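Local atomic coordinates of inorganic pyrophosphatase (Shewanella sp. AS-11, PDB entry 6LL8), a protein that probably catalyses the hydrolysis of diphosphate to two phosphate ions, with manganese as its likely cofactor. Residues L42-L50 with M181-A189; P113-M123 with T155-A166. One frame throughout, in Å; residues are numbered along the deposited sequence. Where two conformers were deposited one is given.

Contact 1: residues L42-L50 with M181-A189; sequences LSPETAFIL and MDMFKVKSA
Val186 and Phe48 meet across this helix pair. The CG2 methyl of Val186 sits over one face of the Phe48 ring as a CH-pi contact, 4.1 Å from the ring centroid and 22° off its normal, displaced toward the rim on the CD1 side. The other branch of the valine is used as well, CG1 meeting Pro44 CB at 4.0 Å. The Phe48 ring, thrown out on the side away from its own N (chi1 174°), reaches obliquely to Asp182, whose CB is 4.0 Å from Phe48 CZ. In one of its two conformers, Met183 places SD 3.5 Å from Ile49 CD1.

Helix 44-50, begun by Ser43 at its N-cap, belongs to the parallel-sheet domain and lies in the crossover from strand 34-38 to strand 59-60. It packs on helix 181-187 with the axes 8.9 Å apart and their directions 139° apart, nearer antiparallel than parallel.

The polar part is a long salt bridge, 3.4 Å from Glu45 OE2 to Lys187 NZ, and Lys187 CE passes the same oxygen, Glu45 OE2, at 3.2 Å. Both ends have further partners: Ser14 and Ser146 hydrogen-bond the carboxylate, while Ser146 and Glu219, on strand 211-220 of the mixed sheet, hold the ammonium group.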
ATOM      1  N   LEU A  42       6.622 -10.227   4.077  1.00 11.53           N
ATOM      2  CA  LEU A  42       5.175 -10.025   4.231  0.50 10.87           C
ATOM      3  C   LEU A  42       4.831  -9.476   5.609  1.00 10.90           C
ATOM      4  O   LEU A  42       5.433  -9.843   6.608  1.00 12.37           O
ATOM      5  CB  LEU A  42       4.439 -11.334   3.992  0.50 11.25           C
ATOM      6  CG  LEU A  42       3.985 -11.536   2.556  0.50 12.77           C
ATOM      7  CD1 LEU A  42       5.179 -11.573   1.617  0.50 13.44           C
ATOM      8  CD2 LEU A  42       3.154 -12.808   2.491  0.50 13.29           C
ATOM      9  N   SER A  43       3.836  -8.609   5.623  1.00 10.46           N
ATOM     10  CA  SER A  43       3.191  -8.203   6.870  1.00 10.85           C
ATOM     11  C   SER A  43       2.416  -9.371   7.469  1.00 10.20           C
ATOM     12  O   SER A  43       2.053 -10.326   6.765  1.00 10.54           O
ATOM     13  CB  SER A  43       2.246  -7.063   6.628  1.00 11.51           C
ATOM     14  OG  SER A  43       1.119  -7.538   5.898  1.00 12.60           O
ATOM     15  N   PRO A  44       2.120  -9.322   8.783  1.00  9.82           N
ATOM     16  CA  PRO A  44       1.210 -10.316   9.355  1.00 10.18           C
ATOM     17  C   PRO A  44      -0.124 -10.431   8.629  1.00  9.60           C
ATOM     18  O   PRO A  44      -0.630 -11.537   8.453  1.00 10.14           O
ATOM     19  CB  PRO A  44       1.089  -9.909  10.816  1.00 12.15           C
ATOM     20  CG  PRO A  44       2.426  -9.231  11.104  1.00 14.08           C
ATOM     21  CD  PRO A  44       2.751  -8.478   9.818  1.00 11.65           C
ATOM     22  N   GLU A  45      -0.690  -9.299   8.228  1.00  9.53           N
ATOM     23  CA  GLU A  45      -1.986  -9.335   7.511  1.00  9.52           C
ATOM     24  C   GLU A  45      -1.836 -10.126   6.224  1.00  8.77           C
ATOM     25  O   GLU A  45      -2.687 -10.976   5.883  1.00  9.22           O
ATOM     26  CB  GLU A  45      -2.452  -7.914   7.192  1.00 10.69           C
ATOM     27  CG  GLU A  45      -3.779  -7.859   6.484  1.00 11.90           C
ATOM     28  CD  GLU A  45      -4.100  -6.694   5.594  1.00 14.64           C
ATOM     29  OE1 GLU A  45      -3.485  -6.503   4.596  1.00 18.66           O
ATOM     30  OE2 GLU A  45      -5.081  -6.072   5.902  1.00 20.19           O
ATOM     31  N   THR A  46      -0.791  -9.861   5.444  1.00  9.49           N
ATOM     32  CA  THR A  46      -0.634 -10.553   4.158  1.00  9.29           C
ATOM     33  C   THR A  46      -0.375 -12.035   4.393  1.00  8.83           C
ATOM     34  O   THR A  46      -0.890 -12.875   3.657  1.00  9.66           O
ATOM     35  CB  THR A  46       0.464  -9.936   3.292  1.00 10.40           C
ATOM     36  OG1 THR A  46       0.224  -8.527   3.185  1.00 11.31           O
ATOM     37  CG2 THR A  46       0.494 -10.566   1.921  1.00 12.44           C
ATOM     38  N   ALA A  47       0.421 -12.377   5.397  1.00  9.13           N
ATOM     39  CA  ALA A  47       0.663 -13.795   5.706  1.00  9.26           C
ATOM     40  C   ALA A  47      -0.673 -14.479   6.003  1.00  9.46           C
ATOM     41  O   ALA A  47      -0.882 -15.623   5.595  1.00 10.69           O
ATOM     42  CB  ALA A  47       1.649 -13.906   6.846  1.00 10.71           C
ATOM     43  N   PHE A  48      -1.538 -13.809   6.761  1.00  8.64           N
ATOM     44  CA  PHE A  48      -2.867 -14.335   7.101  1.00  9.22           C
ATOM     45  C   PHE A  48      -3.658 -14.617   5.845  1.00  9.34           C
ATOM     46  O   PHE A  48      -4.293 -15.680   5.702  1.00  9.99           O
ATOM     47  CB  PHE A  48      -3.555 -13.345   8.038  1.00 10.46           C
ATOM     48  CG  PHE A  48      -4.986 -13.667   8.381  1.00 11.03           C
ATOM     49  CD1 PHE A  48      -5.264 -14.459   9.465  1.00 12.22           C
ATOM     50  CD2 PHE A  48      -6.048 -13.177   7.627  1.00 14.81           C
ATOM     51  CE1 PHE A  48      -6.569 -14.782   9.792  1.00 14.29           C
ATOM     52  CE2 PHE A  48      -7.365 -13.487   7.968  1.00 18.71           C
ATOM     53  CZ  PHE A  48      -7.605 -14.274   9.065  1.00 16.67           C
ATOM     54  N   ILE A  49      -3.674 -13.662   4.919  1.00  9.04           N
ATOM     55  CA  ILE A  49      -4.460 -13.823   3.664  1.00  9.17           C
ATOM     56  C   ILE A  49      -3.915 -15.016   2.857  1.00  9.25           C
ATOM     57  O   ILE A  49      -4.688 -15.856   2.374  1.00  9.63           O
ATOM     58  CB  ILE A  49      -4.406 -12.529   2.853  1.00  9.44           C
ATOM     59  CG1 ILE A  49      -5.139 -11.379   3.565  1.00  9.80           C
ATOM     60  CG2 ILE A  49      -4.945 -12.750   1.444  1.00 10.05           C
ATOM     61  CD1 ILE A  49      -4.822 -10.019   2.958  1.00 11.83           C
ATOM     62  N   LEU A  50      -2.598 -15.055   2.673  1.00  9.02           N
ATOM     63  CA  LEU A  50      -2.021 -16.119   1.836  1.00  9.66           C
ATOM     64  C   LEU A  50      -2.255 -17.480   2.489  1.00 10.52           C
ATOM     65  O   LEU A  50      -2.526 -18.444   1.784  1.00 11.78           O
ATOM     66  CB  LEU A  50      -0.539 -15.889   1.553  1.00 10.10           C
ATOM     67  CG  LEU A  50      -0.194 -14.656   0.721  1.00 10.40           C
ATOM     68  CD1 LEU A  50       1.231 -14.770   0.194  1.00 11.07           C
ATOM     69  CD2 LEU A  50      -1.154 -14.387  -0.437  1.00 10.69           C
ATOM     70  N   MET A 181     -12.891  -7.544   8.704  1.00  9.82           N
ATOM     71  CA  MET A 181     -12.621  -7.245  10.112  1.00  9.83           C
ATOM     72  C   MET A 181     -11.504  -8.149  10.634  1.00  9.69           C
ATOM     73  O   MET A 181     -10.673  -7.680  11.400  1.00 10.73           O
ATOM     74  CB  MET A 181     -13.897  -7.361  10.927  1.00 11.04           C
ATOM     75  CG  MET A 181     -13.698  -6.833  12.334  1.00 14.27           C
ATOM     76  SD  MET A 181     -13.185  -5.090  12.435  1.00 17.82           S
ATOM     77  CE  MET A 181     -14.603  -4.292  11.730  1.00 19.94           C
ATOM     78  N   ASP A 182     -11.483  -9.413  10.231  1.00  9.87           N
ATOM     79  CA  ASP A 182     -10.406 -10.332  10.655  1.00 10.17           C
ATOM     80  C   ASP A 182      -9.053  -9.707  10.318  1.00 10.11           C
ATOM     81  O   ASP A 182      -8.104  -9.767  11.110  1.00 10.03           O
ATOM     82  CB  ASP A 182     -10.509 -11.684   9.982  1.00 11.68           C
ATOM     83  CG  ASP A 182     -11.591 -12.582  10.509  1.00 15.27           C
ATOM     84  OD1 ASP A 182     -12.193 -12.221  11.506  1.00 14.76           O
ATOM     85  OD2 ASP A 182     -11.856 -13.568   9.818  1.00 23.92           O
ATOM     86  N   MET A 183      -8.909  -9.205   9.109  1.00  9.51           N
ATOM     87  CA  MET A 183      -7.623  -8.626   8.664  0.70 10.06           C
ATOM     88  C   MET A 183      -7.216  -7.469   9.561  1.00  8.96           C
ATOM     89  O   MET A 183      -6.013  -7.343   9.893  1.00  9.79           O
ATOM     90  CB  MET A 183      -7.722  -8.175   7.221  0.70 11.77           C
ATOM     91  CG  MET A 183      -7.698  -9.387   6.256  0.70 13.39           C
ATOM     92  SD  MET A 183      -7.677  -8.869   4.535  0.70 15.24           S
ATOM     93  CE  MET A 183      -9.330  -8.203   4.399  0.70 15.13           C
ATOM     94  N   PHE A 184      -8.162  -6.616   9.924  1.00  8.80           N
ATOM     95  CA  PHE A 184      -7.838  -5.485  10.819  1.00  9.12           C
ATOM     96  C   PHE A 184      -7.601  -5.930  12.254  1.00  8.63           C
ATOM     97  O   PHE A 184      -6.806  -5.286  12.939  1.00  9.51           O
ATOM     98  CB  PHE A 184      -8.846  -4.351  10.650  1.00  9.34           C
ATOM     99  CG  PHE A 184      -8.644  -3.630   9.340  1.00  9.07           C
ATOM    100  CD1 PHE A 184      -7.658  -2.668   9.220  1.00  9.38           C
ATOM    101  CD2 PHE A 184      -9.361  -3.984   8.215  1.00  9.58           C
ATOM    102  CE1 PHE A 184      -7.407  -2.076   7.989  1.00  9.71           C
ATOM    103  CE2 PHE A 184      -9.115  -3.377   7.002  1.00 10.12           C
ATOM    104  CZ  PHE A 184      -8.122  -2.438   6.878  1.00 10.17           C
ATOM    105  N   LYS A 185      -8.192  -7.018  12.688  1.00  8.97           N
ATOM    106  CA  LYS A 185      -7.818  -7.600  14.000  1.00  9.35           C
ATOM    107  C   LYS A 185      -6.381  -8.116  13.953  1.00  9.33           C
ATOM    108  O   LYS A 185      -5.634  -7.920  14.893  1.00  9.89           O
ATOM    109  CB  LYS A 185      -8.796  -8.710  14.390  1.00 10.21           C
ATOM    110  CG  LYS A 185     -10.191  -8.212  14.732  1.00 11.43           C
ATOM    111  CD  LYS A 185     -11.087  -9.370  15.137  1.00 16.05           C
ATOM    112  CE  LYS A 185     -12.481  -9.007  15.464  1.00 18.37           C
ATOM    113  NZ  LYS A 185     -13.050 -10.129  16.263  1.00 15.75           N
ATOM    114  N   VAL A 186      -5.969  -8.724  12.853  1.00  8.98           N
ATOM    115  CA  VAL A 186      -4.551  -9.127  12.695  1.00  9.09           C
ATOM    116  C   VAL A 186      -3.661  -7.892  12.726  1.00 10.03           C
ATOM    117  O   VAL A 186      -2.639  -7.898  13.442  1.00 10.50           O
ATOM    118  CB  VAL A 186      -4.350  -9.954  11.435  1.00  9.83           C
ATOM    119  CG1 VAL A 186      -2.868 -10.195  11.171  1.00 10.99           C
ATOM    120  CG2 VAL A 186      -5.071 -11.294  11.552  1.00 10.70           C
ATOM    121  N   LYS A 187      -4.015  -6.839  12.007  1.00  9.64           N
ATOM    122  CA  LYS A 187      -3.200  -5.614  11.975  1.00  9.97           C
ATOM    123  C   LYS A 187      -3.074  -5.018  13.370  1.00 10.41           C
ATOM    124  O   LYS A 187      -2.082  -4.343  13.640  1.00 11.75           O
ATOM    125  CB  LYS A 187      -3.760  -4.568  11.006  1.00 10.60           C
ATOM    126  CG  LYS A 187      -3.552  -4.868   9.530  1.00 12.98           C
ATOM    127  CD  LYS A 187      -4.047  -3.726   8.576  1.00 14.91           C
ATOM    128  CE  LYS A 187      -3.366  -3.639   7.181  1.00 19.04           C
ATOM    129  NZ  LYS A 187      -4.067  -2.848   6.094  1.00 20.46           N
ATOM    130  N   SER A 188      -4.071  -5.196  14.225  1.00 10.25           N
ATOM    131  CA  SER A 188      -4.119  -4.569  15.551  1.00 10.36           C
ATOM    132  C   SER A 188      -3.261  -5.328  16.563  1.00 10.86           C
ATOM    133  O   SER A 188      -3.113  -4.824  17.681  1.00 12.81           O
ATOM    134  CB  SER A 188      -5.549  -4.505  16.018  1.00  9.66           C
ATOM    135  OG  SER A 188      -6.366  -3.712  15.155  1.00 10.74           O
ATOM    136  N   ALA A 189      -2.760  -6.516  16.225  1.00 11.04           N
ATOM    137  CA  ALA A 189      -2.002  -7.372  17.165  1.00 11.89           C
ATOM    138  C   ALA A 189      -0.547  -6.906  17.191  1.00 13.49           C
ATOM    139  O   ALA A 189       0.331  -7.560  16.642  1.00 16.91           O
ATOM    140  CB  ALA A 189      -2.157  -8.824  16.785  1.00 12.52           C
TER
HETATM  141  O   HOH W   1      -2.250  -4.517   3.755  1.00 29.27           O

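Contact 2: residues P113-M123 with T155-A166; sequences PVGCSNTVIKM and TCTTADIRCVEA. Unlike the reference sequence in segment 113-123: Ser117 (reference Arg).
Asp160 turns its carboxylate onto the backbone of Gly115 and the hydroxyl of Thr119. Gly115 N donates to OD2 at 2.8 Å, meeting that oxygen on its syn side and 24° out of the carboxylate plane. Thr119 OG1 gives its proton to OD1 at 2.7 Å, from the anti side, the two side chains crossing at about a right angle. The glycine backbone is packed close against the acid, Gly115 CA 3.3 Å from Asp160 OD2. One turn on, in one of its two conformers, Cys163 SG packs against the Lys122 side chain, 3.4 Å from Lys122 CB.

Further donors come from Thr157, the N-cap of helix 158-166. Its N reaches the anti lone pair of Asp160 OD2 at 2.9 Å, and its OG1 comes from well above the plane at 2.8 Å. OD2 thus accepts three bonds, which fix the rotation of the group and would probably keep it ionised. The bond from Thr157 N to Asp160 OD2 is one half of a capping box; with CG beside its own backbone N (chi1 -61°), Asp160 folds back over the start of its helix while also binding the loop before helix 117-123 and that helix's first turn. Helices 117-123 and 158-166 come together at this end, their directions 68° apart.

Outward along the loop, a water donates to both Pro113 O and Thr155 O.

Beyond this shell the loop and the start of the helix reach the metal centre. Val114 O is bonded to His95 ND1, while Ser117 N and Asn118 ND2 bind the carboxylate of Asp15; His95 and Asp15 are both magnesium ligands.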
ATOM      1  N   PRO A 113      -8.462   5.674 -10.489  1.00  8.38           N
ATOM      2  CA  PRO A 113      -8.512   6.265  -9.155  1.00  8.14           C
ATOM      3  C   PRO A 113      -9.562   5.565  -8.291  1.00  8.43           C
ATOM      4  O   PRO A 113     -10.519   6.173  -7.828  1.00 10.11           O
ATOM      5  CB  PRO A 113      -8.829   7.725  -9.461  1.00  9.44           C
ATOM      6  CG  PRO A 113      -9.703   7.631 -10.665  1.00  9.54           C
ATOM      7  CD  PRO A 113      -9.095   6.528 -11.509  1.00  9.24           C
ATOM      8  N   VAL A 114      -9.334   4.274  -8.077  1.00  8.11           N
ATOM      9  CA  VAL A 114     -10.233   3.392  -7.344  1.00  8.57           C
ATOM     10  C   VAL A 114      -9.588   3.004  -6.026  1.00  7.55           C
ATOM     11  O   VAL A 114      -8.469   3.400  -5.668  1.00  8.27           O
ATOM     12  CB  VAL A 114     -10.648   2.190  -8.194  1.00  8.79           C
ATOM     13  CG1 VAL A 114     -11.460   2.668  -9.405  1.00 10.52           C
ATOM     14  CG2 VAL A 114      -9.447   1.324  -8.590  1.00  9.58           C
ATOM     15  N   GLY A 115     -10.298   2.186  -5.278  1.00  8.00           N
ATOM     16  CA  GLY A 115      -9.857   1.797  -3.935  1.00  8.74           C
ATOM     17  C   GLY A 115      -8.729   0.809  -3.854  1.00  8.82           C
ATOM     18  O   GLY A 115      -8.110   0.750  -2.805  1.00  9.22           O
ATOM     19  N   CYS A 116      -8.446   0.045  -4.897  1.00  8.21           N
ATOM     20  CA  CYS A 116      -7.462  -1.041  -4.782  1.00  7.56           C
ATOM     21  C   CYS A 116      -6.888  -1.387  -6.152  1.00  7.87           C
ATOM     22  O   CYS A 116      -7.658  -1.461  -7.122  1.00  8.33           O
ATOM     23  CB  CYS A 116      -8.119  -2.233  -4.129  1.00  8.38           C
ATOM     24  SG  CYS A 116      -6.989  -3.597  -3.813  1.00  9.39           S
ATOM     25  N   SER A 117      -5.591  -1.677  -6.228  1.00  7.56           N
ATOM     26  CA  SER A 117      -5.025  -2.132  -7.503  1.00  7.38           C
ATOM     27  C   SER A 117      -5.717  -3.398  -7.970  1.00  7.33           C
ATOM     28  O   SER A 117      -5.872  -3.614  -9.185  1.00  8.08           O
ATOM     29  CB  SER A 117      -3.540  -2.407  -7.396  1.00  8.73           C
ATOM     30  OG  SER A 117      -2.782  -1.277  -7.036  1.00  8.97           O
ATOM     31  N   ASN A 118      -6.105  -4.274  -7.063  1.00  7.34           N
ATOM     32  CA  ASN A 118      -6.743  -5.552  -7.438  1.00  7.84           C
ATOM     33  C   ASN A 118      -8.111  -5.326  -8.062  1.00  7.91           C
ATOM     34  O   ASN A 118      -8.545  -6.213  -8.815  1.00  8.41           O
ATOM     35  CB  ASN A 118      -6.780  -6.544  -6.273  1.00  8.24           C
ATOM     36  CG  ASN A 118      -5.496  -7.328  -6.126  1.00  9.19           C
ATOM     37  OD1 ASN A 118      -5.361  -8.365  -6.788  1.00 12.20           O
ATOM     38  ND2 ASN A 118      -4.522  -6.823  -5.376  1.00  9.62           N
ATOM     39  N   THR A 119      -8.765  -4.201  -7.805  1.00  7.38           N
ATOM     40  CA  THR A 119     -10.012  -3.854  -8.537  1.00  7.83           C
ATOM     41  C   THR A 119      -9.681  -3.691 -10.015  1.00  7.83           C
ATOM     42  O   THR A 119     -10.446  -4.146 -10.900  1.00  8.78           O
ATOM     43  CB  THR A 119     -10.660  -2.631  -7.923  1.00  8.45           C
ATOM     44  OG1 THR A 119     -10.961  -2.970  -6.569  1.00  9.06           O
ATOM     45  CG2 THR A 119     -11.898  -2.181  -8.656  1.00  9.67           C
ATOM     46  N   VAL A 120      -8.575  -3.018 -10.304  1.00  7.52           N
ATOM     47  CA  VAL A 120      -8.139  -2.817 -11.702  1.00  7.60           C
ATOM     48  C   VAL A 120      -7.689  -4.159 -12.293  1.00  7.57           C
ATOM     49  O   VAL A 120      -7.988  -4.462 -13.451  1.00  8.32           O
ATOM     50  CB  VAL A 120      -7.034  -1.764 -11.782  1.00  7.83           C
ATOM     51  CG1 VAL A 120      -6.735  -1.463 -13.253  1.00  8.58           C
ATOM     52  CG2 VAL A 120      -7.408  -0.493 -11.049  1.00  9.12           C
ATOM     53  N   ILE A 121      -6.976  -4.996 -11.545  1.00  7.64           N
ATOM     54  CA  ILE A 121      -6.587  -6.310 -12.074  1.00  7.72           C
ATOM     55  C   ILE A 121      -7.838  -7.117 -12.403  1.00  7.68           C
ATOM     56  O   ILE A 121      -7.841  -7.801 -13.421  1.00  8.91           O
ATOM     57  CB  ILE A 121      -5.636  -7.006 -11.088  1.00  7.72           C
ATOM     58  CG1 ILE A 121      -4.342  -6.204 -10.950  1.00  7.87           C
ATOM     59  CG2 ILE A 121      -5.361  -8.425 -11.529  1.00  8.82           C
ATOM     60  CD1 ILE A 121      -3.434  -6.661  -9.825  1.00  8.27           C
ATOM     61  N   LYS A 122      -8.899  -7.027 -11.620  1.00  8.00           N
ATOM     62  CA  LYS A 122     -10.145  -7.745 -11.975  1.00  9.01           C
ATOM     63  C   LYS A 122     -10.644  -7.226 -13.317  1.00  8.87           C
ATOM     64  O   LYS A 122     -11.098  -8.032 -14.145  1.00  9.91           O
ATOM     65  CB  LYS A 122     -11.152  -7.593 -10.842  1.00 10.48           C
ATOM     66  CG  LYS A 122     -12.240  -8.633 -10.828  1.00 15.27           C
ATOM     67  CD  LYS A 122     -13.343  -8.437 -11.723  1.00 16.77           C
ATOM     68  CE  LYS A 122     -14.387  -9.539 -11.497  1.00 17.78           C
ATOM     69  NZ  LYS A 122     -15.507  -9.258 -12.388  1.00 18.59           N
ATOM     70  N   MET A 123     -10.575  -5.930 -13.549  1.00  8.97           N
ATOM     71  CA  MET A 123     -10.971  -5.362 -14.865  0.50  9.56           C
ATOM     72  C   MET A 123     -10.115  -5.966 -15.976  1.00  9.50           C
ATOM     73  O   MET A 123     -10.630  -6.173 -17.084  1.00 10.42           O
ATOM     74  CB  MET A 123     -10.803  -3.842 -14.903  0.50 10.19           C
ATOM     75  CG  MET A 123     -11.761  -3.103 -14.018  0.50  9.99           C
ATOM     76  SD  MET A 123     -11.230  -1.358 -13.962  0.50 11.61           S
ATOM     77  CE  MET A 123     -12.404  -0.687 -12.789  0.50 17.86           C
ATOM     78  N   THR A 155     -11.265   6.340  -0.522  1.00  9.09           N
ATOM     79  CA  THR A 155     -10.824   5.833  -1.818  1.00  9.04           C
ATOM     80  C   THR A 155     -11.797   4.818  -2.390  1.00  8.84           C
ATOM     81  O   THR A 155     -11.715   4.497  -3.569  1.00  9.42           O
ATOM     82  CB  THR A 155      -9.436   5.219  -1.747  1.00  9.24           C
ATOM     83  OG1 THR A 155      -9.517   4.110  -0.863  1.00 10.02           O
ATOM     84  CG2 THR A 155      -8.406   6.221  -1.310  1.00 10.35           C
ATOM     85  N   CYS A 156     -12.681   4.280  -1.580  1.00  9.18           N
ATOM     86  CA  CYS A 156     -13.588   3.213  -2.048  1.00  9.10           C
ATOM     87  C   CYS A 156     -14.563   3.789  -3.071  1.00  9.38           C
ATOM     88  O   CYS A 156     -15.094   4.885  -2.884  1.00 11.58           O
ATOM     89  CB  CYS A 156     -14.351   2.610  -0.879  1.00  9.88           C
ATOM     90  SG  CYS A 156     -15.229   1.096  -1.290  1.00 10.82           S
ATOM     91  N   THR A 157     -14.780   3.031  -4.136  1.00  9.34           N
ATOM     92  CA  THR A 157     -15.738   3.367  -5.188  1.00  9.87           C
ATOM     93  C   THR A 157     -16.727   2.226  -5.335  1.00 10.29           C
ATOM     94  O   THR A 157     -16.517   1.120  -4.877  1.00 10.36           O
ATOM     95  CB  THR A 157     -15.039   3.629  -6.525  1.00 10.99           C
ATOM     96  OG1 THR A 157     -14.528   2.404  -7.046  1.00 11.74           O
ATOM     97  CG2 THR A 157     -13.933   4.656  -6.402  1.00 11.21           C
ATOM     98  N   THR A 158     -17.809   2.486  -6.058  1.00 11.35           N
ATOM     99  CA  THR A 158     -18.782   1.438  -6.421  0.70 12.64           C
ATOM    100  C   THR A 158     -18.072   0.274  -7.122  1.00 11.13           C
ATOM    101  O   THR A 158     -18.412  -0.880  -6.885  1.00 12.76           O
ATOM    102  CB  THR A 158     -19.868   2.017  -7.325  0.70 15.39           C
ATOM    103  OG1 THR A 158     -20.458   3.121  -6.627  0.70 18.16           O
ATOM    104  CG2 THR A 158     -20.889   0.968  -7.686  0.70 17.67           C
ATOM    105  N   ALA A 159     -17.080   0.569  -7.956  1.00 12.03           N
ATOM    106  CA  ALA A 159     -16.348  -0.509  -8.650  1.00 12.29           C
ATOM    107  C   ALA A 159     -15.681  -1.457  -7.665  1.00 10.45           C
ATOM    108  O   ALA A 159     -15.672  -2.649  -7.889  1.00 10.58           O
ATOM    109  CB  ALA A 159     -15.347   0.040  -9.619  1.00 13.82           C
ATOM    110  N   ASP A 160     -15.117  -0.915  -6.592  1.00  9.51           N
ATOM    111  CA  ASP A 160     -14.447  -1.770  -5.588  1.00  9.15           C
ATOM    112  C   ASP A 160     -15.465  -2.668  -4.885  1.00  9.21           C
ATOM    113  O   ASP A 160     -15.193  -3.848  -4.658  1.00  9.20           O
ATOM    114  CB  ASP A 160     -13.725  -0.941  -4.533  1.00  9.04           C
ATOM    115  CG  ASP A 160     -12.641  -0.055  -5.121  1.00  9.13           C
ATOM    116  OD1 ASP A 160     -11.577  -0.602  -5.510  1.00 10.25           O
ATOM    117  OD2 ASP A 160     -12.872   1.181  -5.210  1.00  9.77           O
ATOM    118  N   ILE A 161     -16.621  -2.126  -4.543  1.00  9.51           N
ATOM    119  CA  ILE A 161     -17.675  -2.890  -3.841  1.00  9.88           C
ATOM    120  C   ILE A 161     -18.178  -3.993  -4.753  1.00  9.97           C
ATOM    121  O   ILE A 161     -18.277  -5.162  -4.328  1.00 11.20           O
ATOM    122  CB  ILE A 161     -18.784  -1.970  -3.356  1.00 11.00           C
ATOM    123  CG1 ILE A 161     -18.240  -0.988  -2.326  1.00 11.88           C
ATOM    124  CG2 ILE A 161     -19.916  -2.807  -2.785  1.00 13.14           C
ATOM    125  CD1 ILE A 161     -19.193   0.099  -1.914  1.00 14.62           C
ATOM    126  N   ARG A 162     -18.499  -3.650  -6.001  1.00 10.73           N
ATOM    127  CA  ARG A 162     -18.996  -4.661  -6.955  0.80 11.23           C
ATOM    128  C   ARG A 162     -17.935  -5.732  -7.166  1.00 10.64           C
ATOM    129  O   ARG A 162     -18.269  -6.916  -7.270  1.00 11.15           O
ATOM    130  CB  ARG A 162     -19.346  -4.000  -8.278  0.80 14.19           C
ATOM    131  CG  ARG A 162     -20.561  -3.078  -8.244  0.80 17.89           C
ATOM    132  CD  ARG A 162     -21.022  -2.659  -9.640  0.80 25.19           C
ATOM    133  NE  ARG A 162     -19.900  -2.173 -10.450  0.80 31.25           N
ATOM    134  CZ  ARG A 162     -19.600  -0.899 -10.691  0.80 30.44           C
ATOM    135  NH1 ARG A 162     -20.373   0.072 -10.242  0.80 39.47           N
ATOM    136  NH2 ARG A 162     -18.543  -0.597 -11.420  0.80 34.16           N
ATOM    137  N   CYS A 163     -16.670  -5.332  -7.220  1.00 10.85           N
ATOM    138  CA  CYS A 163     -15.591  -6.305  -7.404  0.50 10.51           C
ATOM    139  C   CYS A 163     -15.523  -7.269  -6.207  1.00  9.76           C
ATOM    140  O   CYS A 163     -15.423  -8.482  -6.389  1.00 10.26           O
ATOM    141  CB  CYS A 163     -14.353  -5.469  -7.643  0.50  8.96           C
ATOM    142  SG  CYS A 163     -13.002  -6.497  -8.185  0.50  9.01           S
ATOM    143  N   VAL A 164     -15.568  -6.735  -4.993  1.00 10.03           N
ATOM    144  CA  VAL A 164     -15.548  -7.613  -3.794  1.00  9.83           C
ATOM    145  C   VAL A 164     -16.745  -8.575  -3.849  1.00  9.26           C
ATOM    146  O   VAL A 164     -16.577  -9.757  -3.541  1.00 10.01           O
ATOM    147  CB  VAL A 164     -15.512  -6.808  -2.500  1.00  9.28           C
ATOM    148  CG1 VAL A 164     -15.895  -7.660  -1.294  1.00  9.71           C
ATOM    149  CG2 VAL A 164     -14.140  -6.197  -2.309  1.00 10.07           C
ATOM    150  N   GLU A 165     -17.927  -8.068  -4.176  1.00  9.95           N
ATOM    151  CA  GLU A 165     -19.114  -8.952  -4.203  1.00 10.73           C
ATOM    152  C   GLU A 165     -18.891 -10.078  -5.219  1.00 10.46           C
ATOM    153  O   GLU A 165     -19.211 -11.247  -4.939  1.00 11.40           O
ATOM    154  CB  GLU A 165     -20.347  -8.114  -4.524  1.00 12.16           C
ATOM    155  CG  GLU A 165     -20.745  -7.204  -3.374  1.00 12.91           C
ATOM    156  CD  GLU A 165     -21.832  -6.195  -3.686  1.00 18.44           C
ATOM    157  OE1 GLU A 165     -22.099  -5.970  -4.883  1.00 22.29           O
ATOM    158  OE2 GLU A 165     -22.315  -5.576  -2.714  1.00 21.37           O
ATOM    159  N   ALA A 166     -18.402  -9.750  -6.416  1.00  9.99           N
ATOM    160  CA  ALA A 166     -18.207 -10.764  -7.477  1.00 10.60           C
ATOM    161  C   ALA A 166     -17.122 -11.759  -7.059  1.00 10.28           C
ATOM    162  O   ALA A 166     -17.268 -12.975  -7.220  1.00 10.56           O
ATOM    163  CB  ALA A 166     -17.831 -10.100  -8.767  1.00 11.58           C
TER
HETATM  164  O   HOH W   2     -11.001   6.580  -5.142  1.00 11.17           O
HETATM  165  O   HOH W   3      -7.117   2.894  -1.411  1.00 10.07           O

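In the fold
Contact 2 is nested within the loop closed by contact 1: along the chain come 42-50, 113-123, 155-166 and 181-189, the last two on the consecutive helices 158-171 and 176-187. The centres lie 20 Å apart and the nearest atoms about 8 Å, so the contacts do not touch. Helices 14-29 and 134-147 link them, since side chains from both contacts pack on each. Asp15, at the start of the former, and Asp147, at the end of the latter, bind magnesium. Contact 2 supplies bonds to metal ligands; contact 1 also comes near magnesium, the Pro44 side chain about 4 Å from one ion, and joins the parallel-sheet domain to the helix leading toward the mixed-sheet domain, whose Lys204, Arg294 and Lys295 complete the imidodiphosphate pocket.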